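Local coordinates for transcriptional repressor PadR (Bacillus cereus, PDB 6JYI), which probably binds DNA and represses transcription as a dimeric PadR-family regulator, at residues D11-L16 and I29-V34. Residues are numbered along the deposited sequence; the frame is centred on the assembly and turned at random.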
loop_
_atom_site.group_PDB
_atom_site.type_symbol
_atom_site.label_atom_id
_atom_site.label_comp_id
_atom_site.label_asym_id
_atom_site.label_seq_id
_atom_site.Cartn_x
_atom_site.Cartn_y
_atom_site.Cartn_z
ATOM N N ASP A 11 13.712 -3.418 9.353
ATOM C CA ASP A 11 13.832 -4.833 8.884
ATOM C C ASP A 11 13.895 -4.989 7.402
ATOM O O ASP A 11 14.458 -5.976 6.926
ATOM C CB ASP A 11 12.712 -5.669 9.461
ATOM C CG ASP A 11 12.640 -5.511 10.907
ATOM O OD1 ASP A 11 13.648 -5.837 11.541
ATOM O OD2 ASP A 11 11.615 -5.022 11.436
ATOM N N VAL A 12 13.373 -4.011 6.653
ATOM C CA VAL A 12 13.599 -4.005 5.225
ATOM C C VAL A 12 15.105 -3.938 4.947
ATOM O O VAL A 12 15.639 -4.730 4.151
ATOM C CB VAL A 12 12.907 -2.820 4.481
ATOM C CG1 VAL A 12 13.290 -2.841 3.031
ATOM C CG2 VAL A 12 11.359 -2.823 4.645
ATOM N N VAL A 13 15.780 -3.006 5.620
ATOM C CA VAL A 13 17.219 -2.824 5.462
ATOM C C VAL A 13 17.982 -4.017 5.982
ATOM O O VAL A 13 18.841 -4.539 5.292
ATOM C CB VAL A 13 17.699 -1.518 6.147
ATOM C CG1 VAL A 13 19.220 -1.430 6.138
ATOM C CG2 VAL A 13 17.038 -0.303 5.437
ATOM N N LEU A 14 17.656 -4.487 7.188
ATOM C CA LEU A 14 18.363 -5.669 7.748
ATOM C C LEU A 14 18.181 -6.874 6.889
ATOM O O LEU A 14 19.153 -7.625 6.607
ATOM C CB LEU A 14 17.910 -5.964 9.183
ATOM C CG LEU A 14 18.298 -4.859 10.173
ATOM C CD1 LEU A 14 17.574 -5.037 11.556
ATOM C CD2 LEU A 14 19.808 -4.865 10.397
ATOM N N GLY A 15 16.951 -7.099 6.433
ATOM C CA GLY A 15 16.753 -8.207 5.519
ATOM C C GLY A 15 17.556 -8.160 4.254
ATOM O O GLY A 15 18.082 -9.188 3.792
ATOM N N LEU A 16 17.673 -6.990 3.665
ATOM C CA LEU A 16 18.476 -6.848 2.461
ATOM C C LEU A 16 19.934 -7.230 2.713
ATOM O O LEU A 16 20.543 -8.006 1.954
ATOM C CB LEU A 16 18.388 -5.409 1.961
ATOM C CG LEU A 16 17.134 -5.041 1.175
ATOM C CD1 LEU A 16 17.182 -3.521 0.805
ATOM C CD2 LEU A 16 17.004 -5.914 -0.087
ATOM N N ILE A 29 18.792 1.479 -4.850
ATOM C CA ILE A 29 18.265 0.992 -6.128
ATOM C C ILE A 29 17.331 -0.188 -5.862
ATOM O O ILE A 29 16.264 -0.236 -6.445
ATOM C CB ILE A 29 19.362 0.642 -7.137
ATOM C CG1 ILE A 29 20.355 1.809 -7.291
ATOM C CG2 ILE A 29 18.739 0.329 -8.516
ATOM C CD1 ILE A 29 19.967 2.903 -8.300
ATOM N N VAL A 30 17.697 -1.112 -4.972
ATOM C CA VAL A 30 16.789 -2.250 -4.667
ATOM C C VAL A 30 15.460 -1.738 -4.140
ATOM O O VAL A 30 14.399 -2.228 -4.510
ATOM C CB VAL A 30 17.327 -3.284 -3.665
ATOM C CG1 VAL A 30 16.388 -4.539 -3.719
ATOM C CG2 VAL A 30 18.680 -3.727 -4.057
ATOM N N PHE A 31 15.525 -0.711 -3.304
ATOM C CA PHE A 31 14.317 -0.065 -2.818
ATOM C C PHE A 31 13.445 0.493 -3.947
ATOM O O PHE A 31 12.229 0.280 -3.959
ATOM C CB PHE A 31 14.642 1.077 -1.866
ATOM C CG PHE A 31 14.310 0.795 -0.442
ATOM C CD1 PHE A 31 13.068 1.106 0.043
ATOM C CD2 PHE A 31 15.231 0.197 0.393
ATOM C CE1 PHE A 31 12.715 0.860 1.319
ATOM C CE2 PHE A 31 14.901 -0.063 1.724
ATOM C CZ PHE A 31 13.627 0.282 2.189
ATOM N N GLU A 32 14.045 1.209 -4.881
ATOM C CA GLU A 32 13.268 1.817 -5.942
ATOM C C GLU A 32 12.733 0.767 -6.903
ATOM O O GLU A 32 11.652 0.943 -7.476
ATOM C CB GLU A 32 14.098 2.773 -6.790
ATOM C CG GLU A 32 14.784 3.896 -6.078
ATOM C CD GLU A 32 15.788 4.612 -7.001
ATOM O OE1 GLU A 32 16.086 4.094 -8.112
ATOM O OE2 GLU A 32 16.286 5.690 -6.604
ATOM N N ASP A 33 13.520 -0.281 -7.122
ATOM C CA ASP A 33 13.205 -1.281 -8.138
ATOM C C ASP A 33 12.131 -2.273 -7.671
ATOM O O ASP A 33 11.270 -2.676 -8.461
ATOM C CB ASP A 33 14.468 -2.099 -8.497
ATOM C CG ASP A 33 15.422 -1.374 -9.456
ATOM O OD1 ASP A 33 15.107 -0.280 -10.008
ATOM O OD2 ASP A 33 16.522 -1.947 -9.656
ATOM N N VAL A 34 12.225 -2.684 -6.403
ATOM C CA VAL A 34 11.483 -3.808 -5.849
ATOM C C VAL A 34 10.546 -3.334 -4.738
ATOM O O VAL A 34 9.326 -3.506 -4.841
ATOM C CB VAL A 34 12.453 -4.863 -5.264
ATOM C CG1 VAL A 34 11.723 -5.881 -4.447
ATOM C CG2 VAL A 34 13.286 -5.516 -6.363
#
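Val30, whose CG1 methyl lies 3.9 Å from Leu16 CD2, keeps its carbonyl O tied within its own helix by Val34 N at 2.9 Å. In the other helix Leu16 N donates to Val12 O (3.1 Å), which places these two apolar side chains one turn apart, both directed at residues 29-34. Between the helices the contact is wholly apolar, and Phe31 supplies the largest share: its long, flat side chain reaches across to Val12, Val13 and Leu16, while Leu16 and Val30 meet beside it. The axes of segments 11-16 and 29-34 approach to 11.9 Å and cross at 108°. Val12 CB points toward the other helix, and CG1, anti to the backbone N and beside the carbonyl carbon (chi1 176°), meets the ring obliquely, at a tight 3.3 Å from Phe31 CZ with CE2 next. Phe31 chi1, -109°, lies between the staggered values, consistent with a ring turned to fit among its neighbours. This is the pairing of the first two helices of a winged helix-turn-helix domain; helix 46-55, probably the recognition helix, touches both Val13 and Phe31. Leu16 CD1 reaches Phe31 CD2 at 4.2 Å, a branched leucine thus serving two partners. Met104 and Tyr107 of the second subunit pack on Val12 and Val30 respectively.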